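Local structure of ebony (Drosophila melanogaster, 6DYM) at residues A[30-38]-A[92-100]; A[119-127]-A[139-147]. The protein probably forms, as the C-terminal atypical condensation domain of the nonribosomal peptide synthetase Ebony, the peptide bond joining beta-alanine to biogenic amines such as dopamine. All coordinates share one frame; numbering follows the deposited sequence.

Contact 1: A[30-38]-A[92-100]; sequences DLEQWLKPG and KLLIVFEFL
An apolar loop-on-helix contact, fastened at one end by a lysine, sets Leu31, Glu32 and Leu35 of the connection between helices 14-25 and 41-58 against Lys92, just ahead of helix 93-111, and Val96 and Phe99 in its first turns. Leu31 meets Phe99 at the ring edge, near the ring plane, with CD1 3.7 Å from Phe99 CD2 and the two side chains nearly perpendicular. One turn earlier on the helix, Leu35 CD1 leans on Val96 CG2 at 3.6 Å. The bend of Glu32 at chi2 (94°) lays its aliphatic part on the helix, CG 3.5 Å from Leu93 CD2, while OE2 is hydrogen-bonded to Tyr44 of helix 41-58. Lys92 reaches across to the loop, turning at chi3 (134°), and donates from NZ to Leu35 O at 2.8 Å; the C=O...N angle is 154°, with the donor also somewhat out of the carbonyl plane. NZ also reaches Pro37 O, although that bond is so short that its length is doubtful. The ammonium thus bridges two main-chain carbonyls that flank the cis peptide before Pro37, in the helix-helix connection after the first strand of a GNAT-like fold.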
# COMPACT_ATOMS: atom_id res chain seq x y z
N ASP A 30 -4.18 9.15 -5.61
CA ASP A 30 -3.66 10.49 -5.84
C ASP A 30 -2.70 10.55 -7.02
O ASP A 30 -2.55 11.62 -7.63
CB ASP A 30 -2.98 10.99 -4.56
CG ASP A 30 -3.94 11.04 -3.38
OD1 ASP A 30 -4.33 9.96 -2.87
OD2 ASP A 30 -4.31 12.16 -2.96
N LEU A 31 -2.05 9.44 -7.38
CA LEU A 31 -1.14 9.44 -8.52
C LEU A 31 -1.84 9.10 -9.82
O LEU A 31 -1.61 9.75 -10.84
CB LEU A 31 -0.00 8.45 -8.27
CG LEU A 31 0.99 8.84 -7.18
CD1 LEU A 31 2.01 7.73 -7.00
CD2 LEU A 31 1.68 10.17 -7.53
N GLU A 32 -2.71 8.08 -9.81
CA GLU A 32 -3.38 7.64 -11.02
C GLU A 32 -4.35 8.67 -11.58
O GLU A 32 -4.67 8.61 -12.77
CB GLU A 32 -4.13 6.33 -10.77
CG GLU A 32 -3.22 5.15 -10.49
CD GLU A 32 -3.00 4.93 -9.00
OE1 GLU A 32 -2.44 5.83 -8.34
OE2 GLU A 32 -3.37 3.85 -8.50
N GLN A 33 -4.83 9.61 -10.75
CA GLN A 33 -5.74 10.63 -11.26
C GLN A 33 -5.07 11.49 -12.32
O GLN A 33 -5.75 12.07 -13.17
CB GLN A 33 -6.25 11.51 -10.12
CG GLN A 33 -5.18 12.39 -9.50
CD GLN A 33 -5.70 13.26 -8.38
OE1 GLN A 33 -6.78 13.85 -8.47
NE2 GLN A 33 -4.95 13.33 -7.29
N TRP A 34 -3.74 11.59 -12.29
CA TRP A 34 -3.02 12.39 -13.26
C TRP A 34 -2.65 11.60 -14.51
O TRP A 34 -2.19 12.21 -15.49
CB TRP A 34 -1.76 12.97 -12.61
CG TRP A 34 -2.08 13.71 -11.34
CD1 TRP A 34 -1.72 13.36 -10.07
CD2 TRP A 34 -2.84 14.92 -11.22
NE1 TRP A 34 -2.21 14.27 -9.17
CE2 TRP A 34 -2.90 15.24 -9.85
CE3 TRP A 34 -3.47 15.76 -12.14
CZ2 TRP A 34 -3.56 16.37 -9.37
CZ3 TRP A 34 -4.13 16.88 -11.67
CH2 TRP A 34 -4.17 17.18 -10.30
N LEU A 35 -2.85 10.29 -14.51
CA LEU A 35 -2.61 9.45 -15.68
C LEU A 35 -3.86 9.28 -16.54
O LEU A 35 -3.80 8.58 -17.56
CB LEU A 35 -2.09 8.08 -15.25
CG LEU A 35 -0.80 8.05 -14.43
CD1 LEU A 35 -0.48 6.62 -13.99
CD2 LEU A 35 0.34 8.64 -15.22
N LYS A 36 -4.98 9.88 -16.14
CA LYS A 36 -6.19 9.79 -16.94
C LYS A 36 -5.97 10.47 -18.30
O LYS A 36 -5.28 11.49 -18.38
CB LYS A 36 -7.37 10.44 -16.21
CG LYS A 36 -7.85 9.67 -14.98
CD LYS A 36 -9.09 10.32 -14.36
CE LYS A 36 -9.28 9.89 -12.92
NZ LYS A 36 -9.14 8.41 -12.75
N PRO A 37 -6.53 9.92 -19.38
CA PRO A 37 -7.34 8.70 -19.36
C PRO A 37 -6.50 7.45 -19.58
O PRO A 37 -5.29 7.54 -19.83
CB PRO A 37 -8.32 8.91 -20.50
CG PRO A 37 -7.62 9.90 -21.44
CD PRO A 37 -6.40 10.45 -20.75
N GLY A 38 -7.12 6.29 -19.49
CA GLY A 38 -6.45 5.04 -19.74
C GLY A 38 -6.14 4.19 -18.53
O GLY A 38 -5.32 3.27 -18.63
N LYS A 92 -0.96 1.80 -17.73
CA LYS A 92 -0.24 2.97 -17.26
C LYS A 92 0.14 2.85 -15.79
O LYS A 92 0.93 3.67 -15.31
CB LYS A 92 -1.08 4.23 -17.48
CG LYS A 92 -1.17 4.69 -18.93
CD LYS A 92 -2.27 5.74 -19.11
CE LYS A 92 -1.80 6.92 -19.95
NZ LYS A 92 -2.87 7.95 -20.14
N LEU A 93 -0.41 1.87 -15.06
CA LEU A 93 -0.00 1.63 -13.68
C LEU A 93 1.49 1.34 -13.56
O LEU A 93 2.05 1.52 -12.47
CB LEU A 93 -0.80 0.46 -13.09
CG LEU A 93 -2.18 0.81 -12.53
CD1 LEU A 93 -2.74 -0.35 -11.73
CD2 LEU A 93 -2.08 2.06 -11.68
N LEU A 94 2.13 0.89 -14.64
CA LEU A 94 3.57 0.67 -14.60
C LEU A 94 4.32 1.96 -14.29
O LEU A 94 5.35 1.94 -13.62
CB LEU A 94 4.05 0.09 -15.93
CG LEU A 94 5.56 -0.12 -16.08
CD1 LEU A 94 6.04 -1.18 -15.11
CD2 LEU A 94 5.91 -0.50 -17.52
N ILE A 95 3.81 3.10 -14.77
CA ILE A 95 4.41 4.38 -14.43
C ILE A 95 4.36 4.62 -12.93
O ILE A 95 5.32 5.11 -12.33
CB ILE A 95 3.72 5.51 -15.21
CG1 ILE A 95 3.83 5.26 -16.72
CG2 ILE A 95 4.32 6.87 -14.83
CD1 ILE A 95 3.20 6.34 -17.57
N VAL A 96 3.24 4.25 -12.29
CA VAL A 96 3.12 4.40 -10.84
C VAL A 96 4.16 3.54 -10.13
O VAL A 96 4.86 4.01 -9.23
CB VAL A 96 1.69 4.05 -10.38
CG1 VAL A 96 1.63 4.01 -8.86
CG2 VAL A 96 0.70 5.07 -10.91
N PHE A 97 4.27 2.27 -10.53
CA PHE A 97 5.23 1.39 -9.87
C PHE A 97 6.67 1.81 -10.13
O PHE A 97 7.53 1.66 -9.26
CB PHE A 97 5.01 -0.05 -10.31
CG PHE A 97 3.82 -0.70 -9.65
CD1 PHE A 97 3.97 -1.39 -8.46
CD2 PHE A 97 2.56 -0.59 -10.21
CE1 PHE A 97 2.87 -1.98 -7.85
CE2 PHE A 97 1.46 -1.17 -9.60
CZ PHE A 97 1.62 -1.87 -8.42
N GLU A 98 6.96 2.35 -11.32
CA GLU A 98 8.32 2.83 -11.57
C GLU A 98 8.62 4.06 -10.72
O GLU A 98 9.74 4.22 -10.23
CB GLU A 98 8.50 3.13 -13.06
CG GLU A 98 8.51 1.88 -13.93
CD GLU A 98 8.87 2.16 -15.38
OE1 GLU A 98 8.94 3.35 -15.76
OE2 GLU A 98 9.09 1.19 -16.14
N PHE A 99 7.63 4.94 -10.53
CA PHE A 99 7.83 6.09 -9.66
C PHE A 99 8.04 5.66 -8.21
O PHE A 99 8.88 6.24 -7.51
CB PHE A 99 6.63 7.04 -9.76
CG PHE A 99 6.64 8.15 -8.74
CD1 PHE A 99 7.69 9.05 -8.69
CD2 PHE A 99 5.59 8.29 -7.83
CE1 PHE A 99 7.70 10.08 -7.76
CE2 PHE A 99 5.60 9.32 -6.90
CZ PHE A 99 6.66 10.21 -6.86
N LEU A 100 7.29 4.66 -7.74
CA LEU A 100 7.50 4.18 -6.38
C LEU A 100 8.89 3.57 -6.23
O LEU A 100 9.54 3.76 -5.20
CB LEU A 100 6.41 3.17 -6.01
CG LEU A 100 4.98 3.74 -6.00
CD1 LEU A 100 3.96 2.66 -5.67
CD2 LEU A 100 4.87 4.91 -5.03

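Contact 2: A[119-127]-A[139-147]; sequences ILHSFMMGT and CMHFMEHEV
Strand 119-127 and helix 139-147 run roughly antiparallel, at 148° between their N-to-C directions, with axes 9.5 Å apart at closest approach, and no hydrogen bond links them. The contact therefore rests on side chains, with Met125 contributing most and Met143, Val147 and Thr127 packing round it. Met125 and Met143 lie alongside one another, pointing opposite ways: Met143, bent at chi3 (-81°), turns its methyl back to the strand, where CE lies 3.6 Å from Met125 CG and also 3.6 Å from Gly126 O. Met125 runs the other way, and its own bend at chi3 (-108°) lays CE on Val147 CG2 at 3.6 Å, the two side chains crossing at a slant. The terminal methyls do not meet, Met125 CE being 5.2 Å from Met143 CE.

The strand and helix belong to a beta-alpha-beta unit, strand 119-127, helix 133-153 and parallel strand 158-163, as in the central part of the GNAT acyltransferase fold. A classic beta bulge, in which Phe123 and Met124 both face Leu77 of strand 71-80, shifts the strand's alternation: Leu120 and Ser122 direct their CB atoms to the helix before it, Met125 and Thr127 after it.

Thr127 uses only its methyl here. CG2 stands 3.7 Å from Met143 CE and 3.8 Å from Cys139 SG, while OG1 is hydrogen-bonded to Asn136, just ahead of the helical segment. At the far end the packing thins, Leu120 CD2 coming 4.2 Å from Val147 CG1. The helix also spreads over neighbouring strands: Met143 touches Val64 and Val147 touches Phe62, both of strand 62-66, and Cys139 lies on Met4 of strand 4-8.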
# COMPACT_ATOMS: atom_id res chain seq x y z
N ILE A 119 12.92 -6.22 6.05
CA ILE A 119 12.08 -5.08 5.67
C ILE A 119 10.69 -5.61 5.33
O ILE A 119 10.51 -6.31 4.32
CB ILE A 119 12.68 -4.31 4.49
CG1 ILE A 119 14.16 -4.00 4.75
CG2 ILE A 119 11.91 -3.05 4.24
CD1 ILE A 119 14.84 -3.32 3.59
N LEU A 120 9.71 -5.28 6.17
CA LEU A 120 8.32 -5.57 5.87
C LEU A 120 7.74 -4.42 5.04
O LEU A 120 7.63 -3.29 5.53
CB LEU A 120 7.51 -5.77 7.15
CG LEU A 120 6.07 -6.19 6.88
CD1 LEU A 120 6.03 -7.57 6.22
CD2 LEU A 120 5.23 -6.16 8.15
N HIS A 121 7.38 -4.72 3.80
CA HIS A 121 6.89 -3.71 2.87
C HIS A 121 5.37 -3.70 2.94
O HIS A 121 4.71 -4.65 2.52
CB HIS A 121 7.36 -4.00 1.44
CG HIS A 121 6.97 -2.95 0.45
ND1 HIS A 121 6.86 -3.20 -0.90
CD2 HIS A 121 6.64 -1.65 0.62
CE1 HIS A 121 6.50 -2.09 -1.52
NE2 HIS A 121 6.36 -1.13 -0.63
N SER A 122 4.81 -2.62 3.49
CA SER A 122 3.37 -2.39 3.46
C SER A 122 3.05 -1.79 2.10
O SER A 122 3.25 -0.60 1.87
CB SER A 122 2.94 -1.47 4.59
OG SER A 122 1.54 -1.22 4.54
N PHE A 123 2.56 -2.62 1.18
CA PHE A 123 2.45 -2.14 -0.19
C PHE A 123 1.03 -1.81 -0.62
O PHE A 123 0.87 -0.98 -1.52
CB PHE A 123 3.11 -3.14 -1.15
CG PHE A 123 2.24 -4.29 -1.57
CD1 PHE A 123 1.54 -4.24 -2.76
CD2 PHE A 123 2.18 -5.44 -0.81
CE1 PHE A 123 0.74 -5.30 -3.17
CE2 PHE A 123 1.39 -6.51 -1.21
CZ PHE A 123 0.67 -6.44 -2.39
N MET A 124 0.01 -2.37 0.02
CA MET A 124 -1.37 -1.94 -0.21
C MET A 124 -2.14 -1.97 1.10
O MET A 124 -1.98 -2.89 1.91
CB MET A 124 -2.10 -2.79 -1.26
CG MET A 124 -1.50 -2.72 -2.65
SD MET A 124 -2.60 -3.28 -3.96
CE MET A 124 -1.53 -3.15 -5.39
N MET A 125 -2.97 -0.94 1.30
CA MET A 125 -3.92 -0.87 2.40
C MET A 125 -5.21 -0.28 1.84
O MET A 125 -5.16 0.71 1.11
CB MET A 125 -3.38 -0.01 3.55
CG MET A 125 -3.77 -0.49 4.93
SD MET A 125 -2.96 0.44 6.25
CE MET A 125 -1.77 -0.75 6.87
N GLY A 126 -6.34 -0.88 2.17
CA GLY A 126 -7.61 -0.40 1.67
C GLY A 126 -8.73 -0.71 2.64
O GLY A 126 -8.64 -1.63 3.45
N THR A 127 -9.80 0.09 2.56
CA THR A 127 -11.00 -0.10 3.36
C THR A 127 -12.21 -0.12 2.44
O THR A 127 -12.19 0.48 1.36
CB THR A 127 -11.18 1.01 4.39
OG1 THR A 127 -11.23 2.27 3.71
CG2 THR A 127 -10.05 1.01 5.40
N CYS A 139 -10.77 1.82 11.21
CA CYS A 139 -10.16 0.69 10.52
C CYS A 139 -8.69 0.96 10.20
O CYS A 139 -7.84 0.08 10.37
CB CYS A 139 -10.94 0.36 9.25
SG CYS A 139 -10.52 -1.23 8.49
N MET A 140 -8.37 2.19 9.76
CA MET A 140 -6.98 2.53 9.47
C MET A 140 -6.11 2.41 10.71
O MET A 140 -5.01 1.83 10.66
CB MET A 140 -6.89 3.93 8.88
CG MET A 140 -7.47 4.06 7.48
SD MET A 140 -6.60 3.05 6.26
CE MET A 140 -5.21 4.12 5.88
N HIS A 141 -6.57 2.96 11.84
CA HIS A 141 -5.83 2.82 13.10
C HIS A 141 -5.63 1.35 13.44
O HIS A 141 -4.55 0.94 13.89
CB HIS A 141 -6.57 3.53 14.24
CG HIS A 141 -6.29 5.01 14.33
ND1 HIS A 141 -5.06 5.52 14.67
CD2 HIS A 141 -7.09 6.08 14.14
CE1 HIS A 141 -5.11 6.84 14.68
NE2 HIS A 141 -6.34 7.21 14.35
N PHE A 142 -6.66 0.53 13.22
CA PHE A 142 -6.58 -0.89 13.56
C PHE A 142 -5.57 -1.62 12.68
O PHE A 142 -4.75 -2.40 13.18
CB PHE A 142 -7.97 -1.52 13.43
CG PHE A 142 -8.04 -2.96 13.87
CD1 PHE A 142 -8.21 -3.29 15.20
CD2 PHE A 142 -7.95 -3.98 12.94
CE1 PHE A 142 -8.28 -4.61 15.61
CE2 PHE A 142 -8.02 -5.31 13.33
CZ PHE A 142 -8.18 -5.62 14.67
N MET A 143 -5.61 -1.38 11.37
CA MET A 143 -4.66 -2.03 10.48
C MET A 143 -3.24 -1.54 10.73
O MET A 143 -2.28 -2.32 10.65
CB MET A 143 -5.04 -1.77 9.03
CG MET A 143 -6.40 -2.30 8.66
SD MET A 143 -6.59 -2.38 6.88
CE MET A 143 -6.99 -0.68 6.49
N GLU A 144 -3.08 -0.25 11.02
CA GLU A 144 -1.76 0.27 11.34
C GLU A 144 -1.19 -0.42 12.57
O GLU A 144 -0.00 -0.76 12.63
CB GLU A 144 -1.86 1.78 11.56
CG GLU A 144 -0.60 2.45 11.99
CD GLU A 144 0.61 2.05 11.15
OE1 GLU A 144 1.66 1.75 11.77
OE2 GLU A 144 0.49 2.04 9.92
N HIS A 145 -2.04 -0.63 13.59
CA HIS A 145 -1.63 -1.32 14.80
C HIS A 145 -1.30 -2.78 14.52
O HIS A 145 -0.35 -3.32 15.10
CB HIS A 145 -2.74 -1.20 15.86
CG HIS A 145 -2.48 -1.95 17.13
ND1 HIS A 145 -2.81 -3.28 17.29
CD2 HIS A 145 -1.99 -1.53 18.32
CE1 HIS A 145 -2.49 -3.66 18.52
NE2 HIS A 145 -2.00 -2.62 19.17
N GLU A 146 -2.06 -3.44 13.64
CA GLU A 146 -1.83 -4.85 13.39
C GLU A 146 -0.63 -5.10 12.48
O GLU A 146 0.03 -6.13 12.61
CB GLU A 146 -3.08 -5.50 12.80
CG GLU A 146 -4.19 -5.71 13.82
CD GLU A 146 -3.72 -6.52 15.02
OE1 GLU A 146 -3.30 -7.68 14.82
OE2 GLU A 146 -3.76 -5.99 16.15
N VAL A 147 -0.34 -4.19 11.55
CA VAL A 147 0.86 -4.34 10.74
C VAL A 147 2.10 -4.32 11.63
O VAL A 147 3.02 -5.13 11.47
CB VAL A 147 0.93 -3.26 9.65
CG1 VAL A 147 2.29 -3.26 8.97
CG2 VAL A 147 -0.17 -3.49 8.62

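From the N terminus, the chain passes strand 4-8 and helix 14-25 before residues 30-38 open contact 1. It closes at 92-100, after 53 residues that include helix 41-58 and strands 62-66 and 71-80, so it returns helix 93-111 to the loop ahead of that excursion. That helix leads directly into strand 119-127, where contact 2 opens; only 11 residues separate its segments. The two closures are thus in series, neither nesting nor crossing. The centres of contact 1 and contact 2 are about 22 Å apart, and the two do not touch. Contact 1 ties the start of helix 93-111 to the loop between helices 14-25 and 41-58, whereas contact 2 seats helix 133-153 on the sheet.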